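Long-range contacts in Thiol:disulfide interchange protein DsbL (PDB 3C7M), which introduces disulfide bonds into other periplasmic proteins by handing over its own disulfide, working with DsbI to oxidise the sulfotransferase AssT: residues F25-P30 with G62-Q67; F31-D36 with A96-Y101; T54-E59 with W151-D156; F72-N77 with P142-T147. All blocks are in the same frame, centred on the assembly; numbering follows the deposited sequence.

Contact 1. Residues F25-P30 with G62-Q67; sequences FSYACP and GEYGKQ. With CD (cadmium ion), chain C.
Y27 OH is the polar atom that ties these two loops together: it accepts the backbone N-H of Y64 at 3.0 Å (Y64 N to Y27 OH), with a moderately bent N-H...O angle of 150°. The backbone N of E63 also lies near the hydroxyl, but its angle is too poor for a bond. Y64 is the third residue of a type I turn, G62 to G65, and the N-cap of the helix that follows. The Y27 ring reaches that turn because its chi1 of 78° sets CG between the backbone N and the carbonyl carbon. One side of the ring edge then runs close to the backbone, with Y27 CE1 3.8 Å from G65 N. Y27 OH also touches Y64 CB at 3.5 Å, near the plane of the Y64 ring, while A28 CB sits over the centre of one face of the Y27 ring.

The Y27 side of the contact is a second type I turn, S26 to C29, leading into the CxxC active site, reduced in this crystal. S26 OG accepts the N-H of A28 at 3.0 Å (A28 N to S26 OG), which makes an ST turn. At the exposed margin E63 holds a cadmium ion through both carboxylate oxygens, E63 OE2 at 2.5 Å from the metal, with D113 as a further ligand.

The Y64 hydroxyl bonds to W111 O. The loop after strand 20-25 and the start of helix 65-81 meet beside helix 117-128, where Y27 is edge-to-face with F120 and Y64 stacks on it, while A28 packs on Y104 of helix 92-106.

Contact 2. Residues F31-D36 with A96-Y101; sequences FCYKYD and AKFAYY
Y33 and Y101 lie against each other with their rings nearly parallel, planes 18° apart, but slid so far along that they barely overlap. Each ring instead covers the root of the other side chain: Y101 CB stands over the Y33 face, 3.5 Å from its centroid, and Y33 CA over the Y101 face, 3.8 Å from the centroid, two reciprocal CH-pi contacts. The Y33 side chain takes part because its CG is anti to the backbone N (chi1 -171°), which carries the ring across to the other helix. Past this pair, the Y101 hydroxyl donates to D36 OD2 at 2.6 Å (Y101 OH to D36 OD2), meeting the oxygen from well above the carboxylate plane. Y101 OH also touches C32 CB at 3.4 Å.

C32 is the second cysteine of the thioredoxin-type CxxC motif, whose helix is here packed against helix 92-106 of the helical domain inserted in the DsbA fold; the segment axes run 10.9 Å apart at 129°. F98 puts its ring edge to the carbonyl oxygen of D36, with F98 CZ 3.7 Å from D36 O, and its CD1 lies beside Y33 CE1.

The D36 carboxylate is set among positive charges. K97 NZ makes a long salt bridge to OD2, K23 makes another, and T40 OG1 bonds to OD1. Farther out, a water joins Y33 OH to F98 O, donating to both, while the Y33 hydroxyl is also hydrogen-bonded to D106. Y101 also packs on F25 and K23 of strand 20-25.

Contact 3. Residues T54-E59 with W151-D156; sequences TPFHLE and WKASYD
K152 and E59 make the strongest polar link, a salt bridge of 2.6 Å between K152 NZ and E59 OE2, reached on the syn side of the carboxylate and only 15° out of its plane. The K152 chain starts out pointing away from segment 54-59 and gets there by bending at chi2 (-70°). E59 lies just past the end of strand 52-57, the outermost strand on one side of the thioredoxin-fold sheet, where 151-153 lead toward helix 154-161. A water bridges nearby, accepting from E59 N and donating to W151 O. S154 OG sits 3.3 Å from H57 O and nearer to W151 O, and its single proton could go to either.

Inward from these polar groups, W151 lies along the strand. F56 CA stands over the face of its five-membered ring, 3.7 Å from the centroid, and H57 N lies over the same indole. The F56 ring meets the indole obliquely, planes at 44°, with W151 CD1 against its face and 3.4 Å from F56 CG. H57 CB touches the six-membered ring, while the imidazole turns the other way, ND1 hydrogen-bonded to S69 and NE2 to Y27 N. A153 CB and S154 OG border the F56 ring at its edge. Beyond them L58, whose CG is anti to its backbone N, brings L58 CD1 to 3.6 Å from Y155 CA.

Contact 4. Residues F72-N77 with P142-T147; sequences FAVLIN and PAVQET
The segments 72-77 and 142-147, parts of helices 65-81 and 142-150, have axes that pass 8.9 Å apart, with 123° between their directions, and the backbones come nearest at A73 and V144. N77 spans the gap. Its amide nitrogen uses both hydrogens: one goes almost straight to T147 OG1 (N77 ND2 to T147 OG1 3.0 Å, 174°), the other turns back to the carbonyl oxygen of its own helix, N77 ND2 to A73 O at 2.8 Å. Both acceptors lie in or near the amide plane, so the flat group is held against rotation. A73 O thereby takes two donors, N77 N and N77 ND2, which arrive from opposite faces of its plane. The other amide atom, N77 OD1, rests 3.8 Å from A143 CB.

Beside this polar bridge the small apolar groups mesh. V144 CG1 touches both V74 CG2 (3.9 Å) and A73 CB (4.0 Å). T147 CG2, anti to its backbone N, lies on A73 CB at 3.9 Å.

V74 packs on F135, A138 and L139 of helix 132-139, and V144 on L139, while I76 and F72 turn from this contact to W151, and L75 faces helix 92-106.

Contacts 2 and 3 are the buried ones; contacts 1 and 4 lie partly at the surface. Helix 65-81 runs through contacts 1 and 4, whose centres are about 17 Å apart: the N-cap just before it is bonded to a tyrosine hydroxyl, its middle held by an asparagine amide and small methyls. Contact 2 relies on aromatic faces and a carboxylate between helices, whereas contact 3 sets an indole along the edge strand and keeps its salt bridge for the outer margin. F25 of contact 1 touches the other three, pairing with the backbone of F56 and L58 at the end of strand 52-57 and packing on C32, Y101 and F72. F72 of contact 4 also touches H57 and K97, joining the set.

Contact 1. Residues F25-P30 with G62-Q67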
# COMPACT_ATOMS: atom_id res chain seq x y z
N PHE A 25 3.61 -2.40 0.66
CA PHE A 25 2.88 -3.64 0.94
C PHE A 25 2.79 -4.51 -0.30
O PHE A 25 3.12 -4.07 -1.40
CB PHE A 25 1.48 -3.34 1.49
CG PHE A 25 0.48 -2.95 0.44
CD1 PHE A 25 0.60 -1.73 -0.25
CD2 PHE A 25 -0.56 -3.81 0.11
CE1 PHE A 25 -0.32 -1.38 -1.25
CE2 PHE A 25 -1.48 -3.45 -0.89
CZ PHE A 25 -1.35 -2.24 -1.55
N SER A 26 2.37 -5.75 -0.09
CA SER A 26 2.06 -6.68 -1.19
C SER A 26 0.77 -7.40 -0.89
O SER A 26 0.53 -7.80 0.25
CB SER A 26 3.17 -7.72 -1.34
OG SER A 26 2.75 -8.80 -2.16
N TYR A 27 -0.06 -7.58 -1.91
CA TYR A 27 -1.29 -8.36 -1.76
C TYR A 27 -1.00 -9.77 -1.21
O TYR A 27 -1.84 -10.37 -0.54
CB TYR A 27 -2.04 -8.45 -3.10
CG TYR A 27 -1.43 -9.47 -4.05
CD1 TYR A 27 -0.31 -9.16 -4.81
CD2 TYR A 27 -1.97 -10.75 -4.15
CE1 TYR A 27 0.27 -10.11 -5.66
CE2 TYR A 27 -1.42 -11.69 -5.00
CZ TYR A 27 -0.30 -11.37 -5.74
OH TYR A 27 0.23 -12.31 -6.58
N ALA A 28 0.20 -10.28 -1.51
CA ALA A 28 0.55 -11.67 -1.19
C ALA A 28 1.19 -11.84 0.18
O ALA A 28 1.61 -12.95 0.56
CB ALA A 28 1.44 -12.24 -2.28
N CYS A 29 1.27 -10.76 0.94
CA CYS A 29 1.95 -10.80 2.23
C CYS A 29 0.95 -10.94 3.37
O CYS A 29 0.08 -10.09 3.55
CB CYS A 29 2.80 -9.55 2.43
SG CYS A 29 3.46 -9.45 4.12
N PRO A 30 1.06 -12.03 4.16
CA PRO A 30 0.07 -12.26 5.22
C PRO A 30 0.07 -11.19 6.32
O PRO A 30 -1.00 -10.84 6.84
CB PRO A 30 0.46 -13.63 5.78
CG PRO A 30 1.90 -13.78 5.44
CD PRO A 30 2.08 -13.10 4.11
N GLY A 62 4.92 -12.39 -5.34
CA GLY A 62 3.78 -13.12 -5.85
C GLY A 62 3.75 -13.21 -7.37
O GLY A 62 4.48 -12.49 -8.07
N GLU A 63 2.90 -14.09 -7.87
CA GLU A 63 2.82 -14.32 -9.31
C GLU A 63 2.18 -13.16 -10.07
O GLU A 63 2.42 -12.98 -11.26
CB GLU A 63 2.14 -15.65 -9.61
CG GLU A 63 3.04 -16.83 -9.29
CD GLU A 63 2.31 -18.13 -9.03
OE1 GLU A 63 1.25 -18.13 -8.36
OE2 GLU A 63 2.82 -19.19 -9.47
N TYR A 64 1.39 -12.35 -9.35
CA TYR A 64 0.62 -11.26 -9.97
C TYR A 64 0.95 -9.89 -9.41
O TYR A 64 0.12 -8.98 -9.47
CB TYR A 64 -0.87 -11.56 -9.83
CG TYR A 64 -1.32 -12.73 -10.66
CD1 TYR A 64 -1.39 -12.63 -12.05
CD2 TYR A 64 -1.69 -13.94 -10.07
CE1 TYR A 64 -1.81 -13.69 -12.83
CE2 TYR A 64 -2.11 -15.02 -10.84
CZ TYR A 64 -2.17 -14.88 -12.22
OH TYR A 64 -2.58 -15.92 -13.01
N GLY A 65 2.16 -9.73 -8.88
CA GLY A 65 2.60 -8.45 -8.33
C GLY A 65 2.43 -7.28 -9.29
O GLY A 65 2.02 -6.19 -8.88
N LYS A 66 2.75 -7.50 -10.56
CA LYS A 66 2.65 -6.44 -11.56
C LYS A 66 1.19 -6.04 -11.79
O LYS A 66 0.85 -4.85 -11.80
CB LYS A 66 3.33 -6.86 -12.87
CG LYS A 66 3.07 -5.96 -14.08
CD LYS A 66 3.61 -4.56 -13.89
N GLN A 67 0.32 -7.03 -11.97
CA GLN A 67 -1.11 -6.77 -12.18
C GLN A 67 -1.74 -6.09 -10.98
O GLN A 67 -2.57 -5.18 -11.15
CB GLN A 67 -1.85 -8.07 -12.51
CG GLN A 67 -1.56 -8.60 -13.92
CD GLN A 67 -0.21 -9.27 -14.04
OE1 GLN A 67 0.40 -9.69 -13.05
NE2 GLN A 67 0.28 -9.35 -15.27
CD CD C . 1.86 -20.63 -7.60
O HOH W 1 1.39 -22.70 -6.20

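Contact 2. Residues F31-D36 with A96-Y101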
# COMPACT_ATOMS: atom_id res chain seq x y z
N PHE A 31 1.25 -10.68 6.67
CA PHE A 31 1.35 -9.62 7.67
C PHE A 31 0.77 -8.29 7.18
O PHE A 31 0.17 -7.55 7.96
CB PHE A 31 2.79 -9.46 8.18
CG PHE A 31 3.14 -10.40 9.31
CD1 PHE A 31 2.90 -10.03 10.63
CD2 PHE A 31 3.72 -11.64 9.05
CE1 PHE A 31 3.22 -10.89 11.68
CE2 PHE A 31 4.05 -12.50 10.09
CZ PHE A 31 3.80 -12.13 11.41
N CYS A 32 0.91 -8.00 5.89
CA CYS A 32 0.26 -6.83 5.30
C CYS A 32 -1.25 -6.89 5.52
O CYS A 32 -1.87 -5.90 5.89
CB CYS A 32 0.57 -6.68 3.82
SG CYS A 32 2.27 -6.17 3.49
N TYR A 33 -1.84 -8.07 5.30
CA TYR A 33 -3.27 -8.28 5.52
C TYR A 33 -3.61 -8.07 7.00
O TYR A 33 -4.55 -7.35 7.32
CB TYR A 33 -3.64 -9.69 5.05
CG TYR A 33 -5.12 -10.03 5.00
CD1 TYR A 33 -6.11 -9.05 5.06
CD2 TYR A 33 -5.52 -11.36 4.84
CE1 TYR A 33 -7.47 -9.39 4.98
CE2 TYR A 33 -6.86 -11.71 4.76
CZ TYR A 33 -7.84 -10.73 4.83
OH TYR A 33 -9.17 -11.08 4.74
N LYS A 34 -2.82 -8.69 7.87
CA LYS A 34 -3.03 -8.60 9.32
C LYS A 34 -2.99 -7.16 9.83
O LYS A 34 -3.90 -6.72 10.53
CB LYS A 34 -2.00 -9.46 10.05
CG LYS A 34 -2.27 -10.95 9.95
N TYR A 35 -1.94 -6.43 9.46
CA TYR A 35 -1.82 -5.03 9.88
C TYR A 35 -2.87 -4.11 9.23
O TYR A 35 -3.30 -3.13 9.84
CB TYR A 35 -0.38 -4.51 9.70
CG TYR A 35 0.60 -5.06 10.74
CD1 TYR A 35 1.20 -6.31 10.57
CD2 TYR A 35 0.93 -4.33 11.89
CE1 TYR A 35 2.09 -6.82 11.52
CE2 TYR A 35 1.83 -4.84 12.85
CZ TYR A 35 2.40 -6.09 12.65
OH TYR A 35 3.29 -6.62 13.57
N ASP A 36 -3.29 -4.42 8.00
CA ASP A 36 -4.36 -3.66 7.33
C ASP A 36 -5.73 -3.91 7.95
O ASP A 36 -6.64 -3.08 7.83
CB ASP A 36 -4.41 -3.96 5.82
CG ASP A 36 -3.34 -3.21 5.04
OD1 ASP A 36 -2.63 -2.35 5.61
OD2 ASP A 36 -3.21 -3.48 3.83
N ALA A 96 -10.81 -3.27 -3.83
CA ALA A 96 -9.93 -4.18 -4.55
C ALA A 96 -8.89 -4.81 -3.62
O ALA A 96 -8.63 -6.01 -3.69
CB ALA A 96 -9.25 -3.48 -5.72
N LYS A 97 -8.29 -3.99 -2.75
CA LYS A 97 -7.24 -4.46 -1.86
C LYS A 97 -7.75 -5.58 -0.96
O LYS A 97 -7.12 -6.63 -0.85
CB LYS A 97 -6.69 -3.31 -1.02
CG LYS A 97 -5.60 -3.73 -0.03
CD LYS A 97 -5.05 -2.55 0.79
CE LYS A 97 -6.14 -1.76 1.47
NZ LYS A 97 -5.63 -0.91 2.61
N PHE A 98 -8.91 -5.38 -0.36
CA PHE A 98 -9.43 -6.43 0.51
C PHE A 98 -9.94 -7.65 -0.24
O PHE A 98 -9.88 -8.76 0.30
CB PHE A 98 -10.43 -5.87 1.53
CG PHE A 98 -9.75 -5.18 2.67
CD1 PHE A 98 -9.11 -5.92 3.66
CD2 PHE A 98 -9.71 -3.80 2.73
CE1 PHE A 98 -8.45 -5.28 4.70
CE2 PHE A 98 -9.07 -3.15 3.77
CZ PHE A 98 -8.45 -3.90 4.76
N ALA A 99 -10.40 -7.45 -1.47
CA ALA A 99 -10.80 -8.57 -2.31
C ALA A 99 -9.59 -9.47 -2.60
O ALA A 99 -9.70 -10.70 -2.55
CB ALA A 99 -11.43 -8.09 -3.60
N TYR A 100 -8.44 -8.85 -2.91
CA TYR A 100 -7.23 -9.63 -3.15
C TYR A 100 -6.73 -10.32 -1.90
O TYR A 100 -6.32 -11.47 -1.95
CB TYR A 100 -6.12 -8.78 -3.77
CG TYR A 100 -6.36 -8.47 -5.23
CD1 TYR A 100 -6.62 -9.49 -6.14
CD2 TYR A 100 -6.32 -7.16 -5.69
CE1 TYR A 100 -6.85 -9.21 -7.49
CE2 TYR A 100 -6.55 -6.87 -7.03
CZ TYR A 100 -6.81 -7.89 -7.93
OH TYR A 100 -7.03 -7.59 -9.26
N TYR A 101 -6.74 -9.62 -0.77
CA TYR A 101 -6.32 -10.24 0.47
C TYR A 101 -7.21 -11.45 0.79
O TYR A 101 -6.70 -12.52 1.13
CB TYR A 101 -6.41 -9.25 1.63
CG TYR A 101 -5.28 -8.25 1.79
CD1 TYR A 101 -3.94 -8.57 1.49
CD2 TYR A 101 -5.55 -6.99 2.31
CE1 TYR A 101 -2.92 -7.63 1.69
CE2 TYR A 101 -4.55 -6.06 2.51
CZ TYR A 101 -3.24 -6.38 2.20
OH TYR A 101 -2.24 -5.45 2.42
O HOH W 2 -10.38 -9.07 2.94
O HOH W 3 -6.58 -0.84 5.88

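Contact 3. Residues T54-E59 with W151-D156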
# COMPACT_ATOMS: atom_id res chain seq x y z
N THR A 54 -0.11 6.99 1.97
CA THR A 54 0.43 6.78 0.63
C THR A 54 0.87 5.32 0.40
O THR A 54 2.03 4.97 0.63
CB THR A 54 1.60 7.76 0.38
OG1 THR A 54 1.16 9.10 0.67
CG2 THR A 54 2.08 7.71 -1.07
N PRO A 55 -0.07 4.46 -0.04
CA PRO A 55 0.30 3.08 -0.31
C PRO A 55 1.33 2.99 -1.44
O PRO A 55 1.20 3.71 -2.43
CB PRO A 55 -1.01 2.44 -0.78
CG PRO A 55 -2.10 3.34 -0.23
CD PRO A 55 -1.51 4.71 -0.30
N PHE A 56 2.33 2.13 -1.27
CA PHE A 56 3.28 1.78 -2.33
C PHE A 56 3.20 0.27 -2.49
O PHE A 56 3.47 -0.45 -1.54
CB PHE A 56 4.71 2.12 -1.87
CG PHE A 56 5.24 3.46 -2.34
CD1 PHE A 56 4.47 4.62 -2.26
CD2 PHE A 56 6.56 3.55 -2.78
CE1 PHE A 56 4.99 5.86 -2.68
CE2 PHE A 56 7.09 4.76 -3.19
CZ PHE A 56 6.30 5.93 -3.14
N HIS A 57 2.81 -0.23 -3.66
CA HIS A 57 2.76 -1.67 -3.85
C HIS A 57 4.09 -2.21 -4.33
O HIS A 57 4.79 -1.57 -5.13
CB HIS A 57 1.61 -2.09 -4.79
CG HIS A 57 1.31 -3.55 -4.72
ND1 HIS A 57 1.66 -4.43 -5.72
CD2 HIS A 57 0.74 -4.30 -3.74
CE1 HIS A 57 1.31 -5.66 -5.36
NE2 HIS A 57 0.74 -5.60 -4.17
N LEU A 58 4.45 -3.39 -3.82
CA LEU A 58 5.69 -4.08 -4.19
C LEU A 58 5.39 -5.07 -5.30
O LEU A 58 4.80 -6.12 -5.06
CB LEU A 58 6.26 -4.79 -2.97
CG LEU A 58 7.52 -5.64 -3.17
CD1 LEU A 58 8.73 -4.78 -3.50
CD2 LEU A 58 7.75 -6.46 -1.92
N GLU A 59 5.81 -4.74 -6.52
CA GLU A 59 5.41 -5.52 -7.71
C GLU A 59 6.15 -6.85 -7.87
O GLU A 59 5.75 -7.69 -8.69
CB GLU A 59 5.53 -4.68 -8.99
CG GLU A 59 6.95 -4.37 -9.40
CD GLU A 59 7.04 -3.94 -10.85
OE1 GLU A 59 6.67 -4.73 -11.74
OE2 GLU A 59 7.49 -2.81 -11.10
N TRP A 151 6.55 3.61 -7.35
CA TRP A 151 6.51 2.38 -6.58
C TRP A 151 7.66 1.43 -6.86
O TRP A 151 7.82 0.42 -6.16
CB TRP A 151 5.18 1.66 -6.79
CG TRP A 151 4.01 2.39 -6.24
CD1 TRP A 151 4.01 3.54 -5.49
CD2 TRP A 151 2.64 1.99 -6.35
NE1 TRP A 151 2.72 3.89 -5.15
CE2 TRP A 151 1.86 2.95 -5.66
CE3 TRP A 151 1.99 0.92 -6.98
CZ2 TRP A 151 0.47 2.87 -5.58
CZ3 TRP A 151 0.60 0.84 -6.90
CH2 TRP A 151 -0.15 1.81 -6.20
N LYS A 152 8.49 1.74 -7.85
CA LYS A 152 9.69 0.93 -8.10
C LYS A 152 10.62 0.97 -6.89
O LYS A 152 11.39 0.04 -6.67
CB LYS A 152 10.44 1.41 -9.34
CG LYS A 152 9.64 1.33 -10.64
CD LYS A 152 9.41 -0.11 -11.08
CE LYS A 152 8.66 -0.14 -12.40
NZ LYS A 152 8.68 -1.49 -13.04
N ALA A 153 10.51 2.03 -6.08
CA ALA A 153 11.34 2.21 -4.89
C ALA A 153 11.00 1.23 -3.77
O ALA A 153 11.74 1.13 -2.79
CB ALA A 153 11.22 3.67 -4.39
N SER A 154 9.88 0.51 -3.92
CA SER A 154 9.43 -0.44 -2.91
C SER A 154 10.42 -1.57 -2.69
O SER A 154 10.59 -2.05 -1.56
CB SER A 154 8.07 -1.03 -3.30
OG SER A 154 7.08 -0.01 -3.41
N TYR A 155 11.08 -1.99 -3.76
CA TYR A 155 11.95 -3.15 -3.71
C TYR A 155 13.09 -2.94 -2.72
O TYR A 155 13.33 -3.79 -1.86
CB TYR A 155 12.46 -3.47 -5.11
CG TYR A 155 13.34 -4.70 -5.22
CD1 TYR A 155 14.72 -4.62 -5.04
CD2 TYR A 155 12.79 -5.94 -5.53
CE1 TYR A 155 15.53 -5.75 -5.17
CE2 TYR A 155 13.59 -7.08 -5.67
CZ TYR A 155 14.96 -6.97 -5.48
OH TYR A 155 15.76 -8.10 -5.61
N ASP A 156 13.76 -1.80 -2.83
CA ASP A 156 14.90 -1.53 -1.96
C ASP A 156 14.47 -1.25 -0.52
O ASP A 156 15.19 -1.59 0.42
CB ASP A 156 15.76 -0.40 -2.53
CG ASP A 156 16.56 -0.84 -3.75
OD1 ASP A 156 16.83 -2.05 -3.89
OD2 ASP A 156 16.93 0.03 -4.56
O HOH W 4 7.77 -2.48 -6.56

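Contact 4. Residues F72-N77 with P142-T147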
# COMPACT_ATOMS: atom_id res chain seq x y z
N PHE A 72 -4.09 -1.34 -8.41
CA PHE A 72 -4.03 -0.39 -7.29
C PHE A 72 -3.68 1.02 -7.74
O PHE A 72 -4.26 1.98 -7.23
CB PHE A 72 -3.05 -0.85 -6.21
CG PHE A 72 -3.43 -2.16 -5.54
CD1 PHE A 72 -4.76 -2.53 -5.34
CD2 PHE A 72 -2.42 -2.99 -5.06
CE1 PHE A 72 -5.08 -3.73 -4.71
CE2 PHE A 72 -2.73 -4.20 -4.42
CZ PHE A 72 -4.06 -4.56 -4.24
N ALA A 73 -2.74 1.16 -8.68
CA ALA A 73 -2.36 2.48 -9.19
C ALA A 73 -3.54 3.16 -9.86
O ALA A 73 -3.79 4.35 -9.66
CB ALA A 73 -1.17 2.39 -10.15
N VAL A 74 -4.29 2.39 -10.65
CA VAL A 74 -5.48 2.94 -11.31
C VAL A 74 -6.49 3.40 -10.26
O VAL A 74 -6.99 4.53 -10.31
CB VAL A 74 -6.10 1.93 -12.30
CG1 VAL A 74 -7.54 2.32 -12.64
CG2 VAL A 74 -5.24 1.85 -13.56
N LEU A 75 -6.77 2.54 -9.28
CA LEU A 75 -7.86 2.83 -8.35
C LEU A 75 -7.51 3.92 -7.35
O LEU A 75 -8.37 4.73 -7.00
CB LEU A 75 -8.34 1.56 -7.65
CG LEU A 75 -8.89 0.49 -8.61
CD1 LEU A 75 -9.21 -0.79 -7.86
CD2 LEU A 75 -10.12 0.98 -9.40
N ILE A 76 -6.25 3.97 -6.91
CA ILE A 76 -5.79 5.06 -6.03
C ILE A 76 -5.92 6.40 -6.73
O ILE A 76 -6.41 7.37 -6.15
CB ILE A 76 -4.35 4.84 -5.51
CG1 ILE A 76 -4.36 3.76 -4.44
CG2 ILE A 76 -3.78 6.13 -4.91
CD1 ILE A 76 -2.99 3.22 -4.09
N ASN A 77 -5.47 6.47 -7.98
CA ASN A 77 -5.60 7.70 -8.75
C ASN A 77 -7.04 8.14 -8.96
O ASN A 77 -7.36 9.32 -8.85
CB ASN A 77 -4.80 7.61 -10.05
CG ASN A 77 -3.33 7.92 -9.83
OD1 ASN A 77 -2.94 9.09 -9.71
ND2 ASN A 77 -2.50 6.88 -9.76
N PRO A 142 -0.87 9.24 -17.84
CA PRO A 142 0.41 9.63 -17.26
C PRO A 142 0.47 9.56 -15.74
O PRO A 142 1.47 9.09 -15.21
CB PRO A 142 0.58 11.08 -17.73
CG PRO A 142 -0.16 11.13 -19.01
CD PRO A 142 -1.36 10.25 -18.80
N ALA A 143 -0.58 9.99 -15.03
CA ALA A 143 -0.57 9.97 -13.56
C ALA A 143 -0.45 8.54 -13.01
O ALA A 143 0.26 8.31 -12.02
CB ALA A 143 -1.80 10.66 -13.00
N VAL A 144 -1.13 7.60 -13.66
CA VAL A 144 -1.07 6.20 -13.26
C VAL A 144 0.33 5.63 -13.52
O VAL A 144 0.92 4.96 -12.66
CB VAL A 144 -2.16 5.37 -13.96
CG1 VAL A 144 -1.95 3.88 -13.73
CG2 VAL A 144 -3.54 5.82 -13.48
N GLN A 145 0.87 5.91 -14.70
CA GLN A 145 2.23 5.49 -15.01
C GLN A 145 3.28 6.10 -14.07
O GLN A 145 4.25 5.42 -13.71
CB GLN A 145 2.55 5.75 -16.49
CG GLN A 145 1.74 4.85 -17.45
CD GLN A 145 1.99 3.36 -17.23
OE1 GLN A 145 3.13 2.92 -17.12
NE2 GLN A 145 0.90 2.58 -17.17
N GLU A 146 3.08 7.36 -13.67
CA GLU A 146 3.95 8.03 -12.70
C GLU A 146 3.93 7.30 -11.36
O GLU A 146 4.97 7.09 -10.74
CB GLU A 146 3.51 9.49 -12.49
CG GLU A 146 3.77 10.44 -13.66
CD GLU A 146 2.95 11.73 -13.56
OE1 GLU A 146 2.86 12.30 -12.46
OE2 GLU A 146 2.39 12.16 -14.59
N THR A 147 2.73 6.91 -10.92
CA THR A 147 2.57 6.16 -9.67
C THR A 147 3.35 4.85 -9.73
O THR A 147 4.10 4.53 -8.81
CB THR A 147 1.07 5.90 -9.39
OG1 THR A 147 0.40 7.15 -9.18
CG2 THR A 147 0.87 5.03 -8.15